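Local coordinates for protein N-acyl homoserine lactonase (Bacillus thuringiensis, PDB 4J5H) that hydrolyses N-acyl homoserine lactones of short and long acyl chain, opening the lactone ring with the help of two zinc ions and so silencing quorum-sensing signals, at residues G16-D21 against L37-Y42; T55-S60 against L109-A114; G188-T193 against I234-H239. The protein carries 1 engineered substitution. All blocks are in the same frame, centred on the assembly; numbering follows the deposited sequence. Where two conformers were deposited one is given.

Contact 1 (G16-D21 against L37-Y42); sequences GRCMLD and LPVWCY. With 1K4 (N-decanoyl-L-homoserine), chain D.
Leu20 and Leu37 meet on the buried side of this strand pair, where Leu20 CD2 comes to 3.7 Å from Leu37 CD1 and the two side chains slant past one another. The same CD1 leans on Leu20 CB, so one methyl of Leu37 is gripped at two points. Both methyls of Leu20 also reach CAG of the bound N-decanoyl-L-homoserine, which makes this leucine part of the ligand pocket. Farther along, Val39 closes over the backbone, its CB 3.4 Å from Gly16 O and its CG2 3.9 Å from Arg17 C. Beneath these side chains runs an antiparallel ladder joining strands 9-21 and 34-46, neighbours in the larger of the two mixed sheets of the metallo-beta-lactamase fold. Cys18 and Leu37 form its hydrogen-bonded pair, Leu37 N to Cys18 O at 2.8 Å and Cys18 N to Leu37 O at 2.9 Å; Val39 N adds a bond to Gly16 O at 3.0 Å. From Val39 on, pairing passes to earlier residues of strand 9-21, beginning with Ala15; the 139° angle reflects twist. The more exposed side belongs to Arg17. A bend at chi3 (74°) folds its guanidinium back across Pro38, whose N sits 3.4 Å above the guanidinium plane, toward the rim. That approach is packing alone; the polar end is spoken for by Glu244, in a salt bridge with NH2, and by Asn36 OD1, which takes the NE bond.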
loop_
_atom_site.group_PDB
_atom_site.type_symbol
_atom_site.label_atom_id
_atom_site.label_comp_id
_atom_site.label_asym_id
_atom_site.label_seq_id
_atom_site.Cartn_x
_atom_site.Cartn_y
_atom_site.Cartn_z
ATOM N N GLY A 16 -4.653 0.685 -11.132
ATOM C CA GLY A 16 -3.798 0.027 -12.098
ATOM C C GLY A 16 -3.349 -1.327 -11.599
ATOM O O GLY A 16 -3.825 -1.833 -10.548
ATOM N N ARG A 17 -2.427 -1.925 -12.348
ATOM C CA ARG A 17 -1.951 -3.266 -12.077
ATOM C C ARG A 17 -0.452 -3.322 -12.329
ATOM O O ARG A 17 0.158 -2.388 -12.823
ATOM C CB ARG A 17 -2.704 -4.310 -12.904
ATOM C CG ARG A 17 -4.233 -4.161 -12.777
ATOM C CD ARG A 17 -4.887 -5.360 -13.468
ATOM N NE ARG A 17 -4.744 -6.569 -12.689
ATOM C CZ ARG A 17 -5.544 -6.924 -11.688
ATOM N NH1 ARG A 17 -5.297 -8.053 -11.030
ATOM N NH2 ARG A 17 -6.555 -6.140 -11.291
ATOM N N CYS A 18 0.145 -4.442 -11.947
ATOM C CA CYS A 18 1.536 -4.676 -12.280
ATOM C C CYS A 18 1.793 -6.157 -12.405
ATOM O O CYS A 18 1.257 -6.965 -11.649
ATOM C CB CYS A 18 2.491 -4.023 -11.285
ATOM S SG CYS A 18 2.392 -4.634 -9.590
ATOM N N MET A 19 2.628 -6.491 -13.391
ATOM C CA MET A 19 3.072 -7.859 -13.587
ATOM C C MET A 19 4.247 -8.052 -12.669
ATOM O O MET A 19 5.141 -7.212 -12.611
ATOM C CB MET A 19 3.563 -8.131 -14.994
ATOM C CG MET A 19 2.607 -7.747 -16.089
ATOM S SD MET A 19 0.996 -8.576 -16.047
ATOM C CE MET A 19 1.507 -10.286 -16.084
ATOM N N LEU A 20 4.231 -9.182 -11.974
ATOM C CA LEU A 20 5.278 -9.557 -11.047
ATOM C C LEU A 20 5.557 -11.044 -11.193
ATOM O O LEU A 20 4.638 -11.870 -11.226
ATOM C CB LEU A 20 4.860 -9.267 -9.597
ATOM C CG LEU A 20 5.855 -9.585 -8.501
ATOM C CD1 LEU A 20 7.162 -8.828 -8.684
ATOM C CD2 LEU A 20 5.222 -9.239 -7.149
ATOM N N ASP A 21 6.827 -11.409 -11.244
ATOM C CA ASP A 21 7.144 -12.829 -11.259
ATOM C C ASP A 21 6.566 -13.532 -10.041
ATOM O O ASP A 21 6.617 -13.018 -8.908
ATOM C CB ASP A 21 8.640 -13.085 -11.334
ATOM C CG ASP A 21 8.939 -14.541 -11.580
ATOM O OD1 ASP A 21 8.933 -14.927 -12.764
ATOM O OD2 ASP A 21 9.080 -15.301 -10.598
ATOM N N LEU A 37 -1.067 -8.486 -11.062
ATOM C CA LEU A 37 -1.525 -8.238 -9.693
ATOM C C LEU A 37 -2.172 -6.881 -9.589
ATOM O O LEU A 37 -1.768 -5.960 -10.306
ATOM C CB LEU A 37 -0.352 -8.242 -8.732
ATOM C CG LEU A 37 0.427 -9.526 -8.611
ATOM C CD1 LEU A 37 1.559 -9.292 -7.623
ATOM C CD2 LEU A 37 -0.485 -10.647 -8.195
ATOM N N PRO A 38 -3.152 -6.735 -8.672
ATOM C CA PRO A 38 -3.782 -5.436 -8.485
ATOM C C PRO A 38 -2.869 -4.507 -7.693
ATOM O O PRO A 38 -2.168 -4.948 -6.788
ATOM C CB PRO A 38 -5.024 -5.773 -7.670
ATOM C CG PRO A 38 -4.615 -6.967 -6.858
ATOM C CD PRO A 38 -3.726 -7.764 -7.776
ATOM N N VAL A 39 -2.921 -3.223 -8.027
ATOM C CA VAL A 39 -2.370 -2.131 -7.224
ATOM C C VAL A 39 -3.577 -1.404 -6.648
ATOM O O VAL A 39 -4.530 -1.085 -7.376
ATOM C CB VAL A 39 -1.546 -1.180 -8.090
ATOM C CG1 VAL A 39 -1.068 0.057 -7.312
ATOM C CG2 VAL A 39 -0.346 -1.923 -8.678
ATOM N N TRP A 40 -3.547 -1.154 -5.335
ATOM C CA TRP A 40 -4.665 -0.589 -4.596
ATOM C C TRP A 40 -4.262 0.757 -3.982
ATOM O O TRP A 40 -3.135 0.954 -3.517
ATOM C CB TRP A 40 -5.067 -1.489 -3.420
ATOM C CG TRP A 40 -5.610 -2.811 -3.790
ATOM C CD1 TRP A 40 -4.977 -3.998 -3.668
ATOM C CD2 TRP A 40 -6.908 -3.087 -4.300
ATOM N NE1 TRP A 40 -5.790 -5.013 -4.083
ATOM C CE2 TRP A 40 -6.990 -4.492 -4.483
ATOM C CE3 TRP A 40 -8.021 -2.297 -4.598
ATOM C CZ2 TRP A 40 -8.143 -5.128 -4.961
ATOM C CZ3 TRP A 40 -9.161 -2.929 -5.090
ATOM C CH2 TRP A 40 -9.215 -4.317 -5.266
ATOM N N CYS A 41 -5.227 1.658 -3.941
ATOM C CA CYS A 41 -5.255 2.655 -2.921
ATOM C C CYS A 41 -6.564 2.536 -2.157
ATOM O O CYS A 41 -7.505 1.867 -2.604
ATOM C CB CYS A 41 -5.049 4.050 -3.431
ATOM S SG CYS A 41 -6.306 4.699 -4.553
ATOM N N TYR A 42 -6.607 3.162 -0.994
ATOM C CA TYR A 42 -7.801 3.092 -0.129
ATOM C C TYR A 42 -8.198 4.505 0.259
ATOM O O TYR A 42 -7.351 5.348 0.542
ATOM C CB TYR A 42 -7.519 2.284 1.120
ATOM C CG TYR A 42 -6.901 0.940 0.859
ATOM C CD1 TYR A 42 -5.540 0.798 0.722
ATOM C CD2 TYR A 42 -7.694 -0.203 0.732
ATOM C CE1 TYR A 42 -4.969 -0.431 0.509
ATOM C CE2 TYR A 42 -7.127 -1.445 0.503
ATOM C CZ TYR A 42 -5.758 -1.553 0.400
ATOM O OH TYR A 42 -5.146 -2.765 0.175
HETATM O O 1K4 D . 6.199 -3.593 -2.988
HETATM C C 1K4 D . 5.529 -3.653 -4.026
HETATM O OXT 1K4 D . 4.270 -3.454 -3.982
HETATM C CA 1K4 D . 6.261 -3.964 -5.319
HETATM C CB 1K4 D . 5.479 -5.122 -5.965
HETATM C CAG 1K4 D . 5.791 -5.344 -7.427
HETATM O OAD 1K4 D . 5.605 -4.117 -8.130
HETATM N N 1K4 D . 7.633 -4.443 -5.099
HETATM C CAQ 1K4 D . 8.612 -3.558 -4.904
HETATM O OAB 1K4 D . 8.462 -2.326 -4.953
HETATM C CAN 1K4 D . 9.971 -4.118 -4.614
HETATM C CAM 1K4 D . 11.097 -3.251 -5.154
HETATM C CAL 1K4 D . 11.047 -3.234 -6.678
HETATM C CAK 1K4 D . 12.263 -2.546 -7.285
HETATM C CAJ 1K4 D . 11.905 -1.258 -8.002
HETATM C CAI 1K4 D . 13.127 -0.774 -8.791
HETATM C CAH 1K4 D . 13.383 0.711 -8.562
HETATM C CAF 1K4 D . 14.207 1.375 -9.667
HETATM C CAA 1K4 D . 15.411 0.572 -10.104
#

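Contact 2 (T55-S60 against L109-A114); sequences TGMPES and LHWDHA. Engineered in segment 109-114: Trp111 (natural residue Phe). With ZN (zinc ion), chain B; ZN (zinc ion), chain C; 1K4 (N-decanoyl-L-homoserine), chain D.
Trp111 leans on Met57 and Pro58, but one residue earlier His110 has already fixed this segment to the metal centre. His110 ND1 binds one zinc at 2.2 Å, and His110 O takes two backbone bonds, from His113 N and Ala114 N, drawing the chain into a short turn. Trp111 follows, engineered in place of the natural phenylalanine. Its CZ3 presses on Met57 CG at 3.4 Å, while Met57 SD makes a Met-aromatic contact, 4.3 Å from the centroid of the Trp111 six-membered ring and oblique to it. Pro58 CD arrives at the ring edge, 3.7 Å from Trp111 CE3. On its pyrrole side Trp111 NE1 gives a bent hydrogen bond of 3.0 Å to OAD of the N-decanoyl-L-homoserine. Next comes Asp112, whose CB lies 3.8 Å above the Trp111 ring and whose O is joined to Gly56 N through a water. His113 O accepts from Thr55 N at 2.9 Å, the donor standing 40° out of the carbonyl plane; His113 NE2 binds the other zinc at 2.0 Å, and Asp54 holds ND1. At the end, Ala114 CA touches Thr55 OG1, which is itself bonded to Asn117. With His108, these residues give the HxHxDH signature of the metallo-beta-lactamase superfamily; its three histidines bind zinc here, while Asp112, a ligand by similarity, instead lies beside the product's carboxylate OXT at the dizinc site.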
loop_
_atom_site.group_PDB
_atom_site.type_symbol
_atom_site.label_atom_id
_atom_site.label_comp_id
_atom_site.label_asym_id
_atom_site.label_seq_id
_atom_site.Cartn_x
_atom_site.Cartn_y
_atom_site.Cartn_z
ATOM N N THR A 55 -0.789 5.958 -3.074
ATOM C CA THR A 55 -0.987 6.878 -4.180
ATOM C C THR A 55 -0.705 6.318 -5.550
ATOM O O THR A 55 -0.563 7.088 -6.515
ATOM C CB THR A 55 -0.211 8.174 -3.962
ATOM O OG1 THR A 55 1.167 7.879 -4.010
ATOM C CG2 THR A 55 -0.583 8.836 -2.650
ATOM N N GLY A 56 -0.610 5.006 -5.652
ATOM C CA GLY A 56 -0.411 4.365 -6.950
ATOM C C GLY A 56 0.984 4.549 -7.532
ATOM O O GLY A 56 1.980 4.755 -6.824
ATOM N N MET A 57 1.037 4.447 -8.852
ATOM C CA MET A 57 2.278 4.343 -9.619
ATOM C C MET A 57 2.674 5.695 -10.196
ATOM O O MET A 57 1.819 6.582 -10.359
ATOM C CB MET A 57 2.092 3.307 -10.728
ATOM C CG MET A 57 2.044 1.881 -10.177
ATOM S SD MET A 57 1.644 0.606 -11.386
ATOM C CE MET A 57 -0.088 0.927 -11.653
ATOM N N PRO A 58 3.966 5.862 -10.517
ATOM C CA PRO A 58 4.411 7.160 -11.025
ATOM C C PRO A 58 4.031 7.391 -12.490
ATOM O O PRO A 58 3.745 6.440 -13.222
ATOM C CB PRO A 58 5.907 7.066 -10.909
ATOM C CG PRO A 58 6.216 5.628 -11.055
ATOM C CD PRO A 58 5.064 4.888 -10.442
ATOM N N GLU A 59 4.026 8.645 -12.923
ATOM C CA GLU A 59 3.620 8.951 -14.312
ATOM C C GLU A 59 4.507 8.251 -15.330
ATOM O O GLU A 59 4.056 7.966 -16.441
ATOM C CB GLU A 59 3.586 10.438 -14.598
ATOM C CG GLU A 59 4.884 11.160 -14.409
ATOM C CD GLU A 59 5.864 11.081 -15.586
ATOM O OE1 GLU A 59 7.064 10.993 -15.297
ATOM O OE2 GLU A 59 5.470 11.100 -16.773
ATOM N N SER A 60 5.758 7.992 -14.958
ATOM C CA SER A 60 6.687 7.318 -15.846
ATOM C C SER A 60 6.254 5.895 -16.182
ATOM O O SER A 60 6.746 5.317 -17.166
ATOM C CB SER A 60 8.092 7.283 -15.218
ATOM O OG SER A 60 8.050 6.606 -13.960
ATOM N N LEU A 109 7.196 3.310 0.831
ATOM C CA LEU A 109 7.569 4.160 -0.308
ATOM C C LEU A 109 8.016 3.377 -1.547
ATOM O O LEU A 109 8.643 3.940 -2.464
ATOM C CB LEU A 109 8.620 5.179 0.149
ATOM C CG LEU A 109 8.140 6.207 1.177
ATOM C CD1 LEU A 109 9.265 7.133 1.619
ATOM C CD2 LEU A 109 6.936 6.999 0.741
ATOM N N HIS A 110 7.661 2.093 -1.615
ATOM C CA HIS A 110 7.799 1.354 -2.855
ATOM C C HIS A 110 7.012 2.007 -3.990
ATOM O O HIS A 110 6.040 2.706 -3.762
ATOM C CB HIS A 110 7.426 -0.116 -2.681
ATOM C CG HIS A 110 8.434 -0.904 -1.905
ATOM N ND1 HIS A 110 8.158 -2.141 -1.373
ATOM C CD2 HIS A 110 9.721 -0.637 -1.589
ATOM C CE1 HIS A 110 9.239 -2.598 -0.755
ATOM N NE2 HIS A 110 10.192 -1.692 -0.851
ATOM N N TRP A 111 7.471 1.734 -5.206
ATOM C CA TRP A 111 7.122 2.502 -6.401
ATOM C C TRP A 111 5.635 2.532 -6.729
ATOM O O TRP A 111 5.139 3.492 -7.286
ATOM C CB TRP A 111 7.974 2.006 -7.598
ATOM C CG TRP A 111 7.492 0.677 -8.092
ATOM C CD1 TRP A 111 7.733 -0.553 -7.553
ATOM C CD2 TRP A 111 6.584 0.466 -9.169
ATOM N NE1 TRP A 111 7.038 -1.523 -8.238
ATOM C CE2 TRP A 111 6.329 -0.922 -9.239
ATOM C CE3 TRP A 111 5.977 1.317 -10.106
ATOM C CZ2 TRP A 111 5.487 -1.478 -10.206
ATOM C CZ3 TRP A 111 5.153 0.757 -11.062
ATOM C CH2 TRP A 111 4.901 -0.631 -11.091
ATOM N N ASP A 112 4.955 1.441 -6.397
ATOM C CA ASP A 112 3.536 1.274 -6.688
ATOM C C ASP A 112 2.634 1.668 -5.526
ATOM O O ASP A 112 1.410 1.517 -5.606
ATOM C CB ASP A 112 3.209 -0.127 -7.196
ATOM C CG ASP A 112 3.587 -1.228 -6.221
ATOM O OD1 ASP A 112 4.597 -1.133 -5.502
ATOM O OD2 ASP A 112 2.873 -2.241 -6.205
ATOM N N HIS A 113 3.258 2.186 -4.465
ATOM C CA HIS A 113 2.558 2.690 -3.281
ATOM C C HIS A 113 2.738 4.193 -3.043
ATOM O O HIS A 113 1.845 4.831 -2.462
ATOM C CB HIS A 113 2.987 1.940 -2.045
ATOM C CG HIS A 113 2.600 0.520 -2.089
ATOM N ND1 HIS A 113 1.411 0.063 -1.567
ATOM C CD2 HIS A 113 3.221 -0.551 -2.629
ATOM C CE1 HIS A 113 1.306 -1.227 -1.828
ATOM N NE2 HIS A 113 2.409 -1.618 -2.437
ATOM N N ALA A 114 3.842 4.755 -3.540
ATOM C CA ALA A 114 4.152 6.173 -3.364
ATOM C C ALA A 114 4.475 6.894 -4.659
ATOM O O ALA A 114 4.920 8.053 -4.629
ATOM C CB ALA A 114 5.291 6.310 -2.357
HETATM ZN ZN ZN B . 2.916 -3.543 -2.813
HETATM ZN ZN ZN C . 6.240 -3.107 -1.150
HETATM O O 1K4 D . 6.199 -3.593 -2.988
HETATM C C 1K4 D . 5.529 -3.653 -4.026
HETATM O OXT 1K4 D . 4.270 -3.454 -3.982
HETATM C CA 1K4 D . 6.261 -3.964 -5.319
HETATM C CB 1K4 D . 5.479 -5.122 -5.965
HETATM C CAG 1K4 D . 5.791 -5.344 -7.427
HETATM O OAD 1K4 D . 5.605 -4.117 -8.130
HETATM N N 1K4 D . 7.633 -4.443 -5.099
HETATM C CAQ 1K4 D . 8.612 -3.558 -4.904
HETATM O OAB 1K4 D . 8.462 -2.326 -4.953
HETATM C CAN 1K4 D . 9.971 -4.118 -4.614
HETATM C CAM 1K4 D . 11.097 -3.251 -5.154
HETATM C CAL 1K4 D . 11.047 -3.234 -6.678
HETATM C CAK 1K4 D . 12.263 -2.546 -7.285
HETATM C CAJ 1K4 D . 11.905 -1.258 -8.002
HETATM C CAI 1K4 D . 13.127 -0.774 -8.791
HETATM C CAH 1K4 D . 13.383 0.711 -8.562
HETATM C CAF 1K4 D . 14.207 1.375 -9.667
HETATM C CAA 1K4 D . 15.411 0.572 -10.104
HETATM O O HOH W 1 -0.827 2.433 -4.270
#

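Contact 3 (G188-T193 against I234-H239); sequences GSVLLT and IIFFGH. With ZN (zinc ion), chain B; 1K4 (N-decanoyl-L-homoserine), chain D.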
loop_
_atom_site.group_PDB
_atom_site.type_symbol
_atom_site.label_atom_id
_atom_site.label_comp_id
_atom_site.label_asym_id
_atom_site.label_seq_id
_atom_site.Cartn_x
_atom_site.Cartn_y
_atom_site.Cartn_z
ATOM N N GLY A 188 -17.104 -2.818 11.348
ATOM C CA GLY A 188 -16.278 -2.947 12.533
ATOM C C GLY A 188 -14.807 -3.020 12.175
ATOM O O GLY A 188 -14.318 -2.237 11.352
ATOM N N SER A 189 -14.091 -3.977 12.760
ATOM C CA SER A 189 -12.626 -4.007 12.673
ATOM C C SER A 189 -12.151 -4.560 11.333
ATOM O O SER A 189 -12.539 -5.649 10.936
ATOM C CB SER A 189 -12.042 -4.860 13.810
ATOM O OG SER A 189 -12.456 -4.381 15.087
ATOM N N VAL A 190 -11.248 -3.812 10.685
ATOM C CA VAL A 190 -10.675 -4.164 9.395
ATOM C C VAL A 190 -9.155 -4.025 9.484
ATOM O O VAL A 190 -8.667 -2.970 9.915
ATOM C CB VAL A 190 -11.196 -3.232 8.292
ATOM C CG1 VAL A 190 -10.575 -3.567 6.956
ATOM C CG2 VAL A 190 -12.710 -3.299 8.217
ATOM N N LEU A 191 -8.429 -5.052 9.057
ATOM C CA LEU A 191 -6.975 -5.019 8.981
ATOM C C LEU A 191 -6.581 -4.993 7.522
ATOM O O LEU A 191 -6.875 -5.937 6.773
ATOM C CB LEU A 191 -6.357 -6.235 9.682
ATOM C CG LEU A 191 -4.832 -6.435 9.565
ATOM C CD1 LEU A 191 -4.114 -5.213 10.155
ATOM C CD2 LEU A 191 -4.356 -7.721 10.235
ATOM N N LEU A 192 -5.885 -3.921 7.128
ATOM C CA LEU A 192 -5.248 -3.852 5.796
ATOM C C LEU A 192 -3.805 -4.150 6.020
ATOM O O LEU A 192 -3.088 -3.323 6.586
ATOM C CB LEU A 192 -5.445 -2.458 5.179
ATOM C CG LEU A 192 -6.872 -1.925 5.075
ATOM C CD1 LEU A 192 -6.837 -0.537 4.458
ATOM C CD2 LEU A 192 -7.767 -2.846 4.261
ATOM N N THR A 193 -3.360 -5.342 5.647
ATOM C CA THR A 193 -1.963 -5.716 5.858
ATOM C C THR A 193 -1.017 -4.892 5.009
ATOM O O THR A 193 0.163 -4.741 5.335
ATOM C CB THR A 193 -1.662 -7.194 5.548
ATOM O OG1 THR A 193 -1.848 -7.484 4.157
ATOM C CG2 THR A 193 -2.569 -8.085 6.383
ATOM N N ILE A 234 -11.855 -8.426 9.824
ATOM C CA ILE A 234 -11.744 -8.924 8.455
ATOM C C ILE A 234 -10.415 -8.388 7.906
ATOM O O ILE A 234 -9.998 -7.259 8.243
ATOM C CB ILE A 234 -12.937 -8.540 7.576
ATOM C CG1 ILE A 234 -13.216 -7.054 7.632
ATOM C CG2 ILE A 234 -14.177 -9.306 8.051
ATOM C CD1 ILE A 234 -14.410 -6.622 6.802
ATOM N N ILE A 235 -9.725 -9.225 7.136
ATOM C CA ILE A 235 -8.334 -8.987 6.760
ATOM C C ILE A 235 -8.192 -8.948 5.248
ATOM O O ILE A 235 -8.684 -9.837 4.545
ATOM C CB ILE A 235 -7.368 -10.077 7.291
ATOM C CG1 ILE A 235 -7.570 -10.344 8.772
ATOM C CG2 ILE A 235 -5.933 -9.696 6.992
ATOM C CD1 ILE A 235 -6.865 -11.615 9.240
ATOM N N PHE A 236 -7.529 -7.900 4.760
ATOM C CA PHE A 236 -7.262 -7.730 3.346
ATOM C C PHE A 236 -5.796 -7.603 3.084
ATOM O O PHE A 236 -5.112 -6.835 3.754
ATOM C CB PHE A 236 -7.999 -6.513 2.803
ATOM C CG PHE A 236 -9.481 -6.644 2.914
ATOM C CD1 PHE A 236 -10.148 -6.274 4.077
ATOM C CD2 PHE A 236 -10.206 -7.197 1.875
ATOM C CE1 PHE A 236 -11.515 -6.389 4.180
ATOM C CE2 PHE A 236 -11.579 -7.337 1.982
ATOM C CZ PHE A 236 -12.224 -6.926 3.124
ATOM N N PHE A 237 -5.335 -8.341 2.077
ATOM C CA PHE A 237 -3.923 -8.447 1.778
ATOM C C PHE A 237 -3.502 -7.513 0.656
ATOM O O PHE A 237 -4.328 -6.923 -0.034
ATOM C CB PHE A 237 -3.603 -9.911 1.479
ATOM C CG PHE A 237 -4.088 -10.813 2.574
ATOM C CD1 PHE A 237 -3.421 -10.860 3.784
ATOM C CD2 PHE A 237 -5.240 -11.609 2.397
ATOM C CE1 PHE A 237 -3.877 -11.656 4.823
ATOM C CE2 PHE A 237 -5.708 -12.399 3.441
ATOM C CZ PHE A 237 -5.019 -12.426 4.652
ATOM N N GLY A 238 -2.204 -7.404 0.448
ATOM C CA GLY A 238 -1.665 -6.329 -0.412
ATOM C C GLY A 238 -1.826 -6.463 -1.914
ATOM O O GLY A 238 -2.133 -5.484 -2.621
ATOM N N HIS A 239 -1.614 -7.679 -2.414
ATOM C CA HIS A 239 -1.657 -7.955 -3.880
ATOM C C HIS A 239 -2.135 -9.381 -4.094
ATOM O O HIS A 239 -1.343 -10.269 -4.475
ATOM C CB HIS A 239 -0.282 -7.779 -4.526
ATOM C CG HIS A 239 0.333 -6.421 -4.333
ATOM N ND1 HIS A 239 -0.084 -5.316 -5.035
ATOM C CD2 HIS A 239 1.341 -5.993 -3.530
ATOM C CE1 HIS A 239 0.647 -4.273 -4.692
ATOM N NE2 HIS A 239 1.508 -4.649 -3.763
HETATM ZN ZN ZN B . 2.916 -3.543 -2.813
HETATM O O 1K4 D . 6.199 -3.593 -2.988
HETATM C C 1K4 D . 5.529 -3.653 -4.026
HETATM O OXT 1K4 D . 4.270 -3.454 -3.982
HETATM C CA 1K4 D . 6.261 -3.964 -5.319
HETATM C CB 1K4 D . 5.479 -5.122 -5.965
HETATM C CAG 1K4 D . 5.791 -5.344 -7.427
HETATM O OAD 1K4 D . 5.605 -4.117 -8.130
HETATM N N 1K4 D . 7.633 -4.443 -5.099
HETATM C CAQ 1K4 D . 8.612 -3.558 -4.904
HETATM O OAB 1K4 D . 8.462 -2.326 -4.953
HETATM C CAN 1K4 D . 9.971 -4.118 -4.614
HETATM C CAM 1K4 D . 11.097 -3.251 -5.154
HETATM C CAL 1K4 D . 11.047 -3.234 -6.678
HETATM C CAK 1K4 D . 12.263 -2.546 -7.285
HETATM C CAJ 1K4 D . 11.905 -1.258 -8.002
HETATM C CAI 1K4 D . 13.127 -0.774 -8.791
HETATM C CAH 1K4 D . 13.383 0.711 -8.562
HETATM C CAF 1K4 D . 14.207 1.375 -9.667
HETATM C CAA 1K4 D . 15.411 0.572 -10.104
#
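Ile234 O draws in two donors from the neighbouring strand: Leu191 N at 2.8 Å, nearly straight at 171°, and the weaker CA-H of Val190, with Val190 CA 3.4 Å away. Leu191 O is gripped in the same way, by Phe236 N and the CA-H of Ile235. This is a parallel pair at one margin of the smaller sheet, the two strands of a beta-alpha-beta crossover whose helix 214-231 covers the face carrying Leu191 and Ile235. On that face Leu191 CD2 and Ile235 CG2 lie alongside each other. The other face holds Val190, Leu192, Ile234 and Phe236. There Val190 CG2 meets Ile234 CG1 at 3.8 Å, and Phe236 is flanked by Val190 CG1, 4.0 Å from its CD1, and by Leu192 CD2, 4.0 Å from its CB; Phe12 completes the setting edge-to-face. Where the pairing runs out, Thr193 N bonds to Phe236 O at 3.0 Å. Chi1 of 65° brings Thr193 OG1 beside Phe237 CA and sets CG2 against Ile235 CG2. Past Gly238 the chain delivers His239 to the metal site: its NE2 binds zinc at 2.0 Å, while ND1 on the same ring is bonded to Pro38 O.

From the N terminus the three contacts close one after another, and none nests in or crosses another. Contact 1 closes first, across a fifteen-residue, largely irregular excursion between two strands of the larger sheet. Contact 2 then spans 48 residues, bringing the loop after strand 49-53 against the metal-binding turn that follows strand 103-105. Contact 3 comes last, its 40 intervening residues mostly helical, and ends in the smaller sheet. All three touch the bound N-decanoyl-L-homoserine, and the rings of His113 and His239 share a zinc. Between contacts 1 and 2, Met57 CE packs on Gly16 and Val39 on Asp112; Tyr42 packs on Leu192 of contact 3, joining the two sheets.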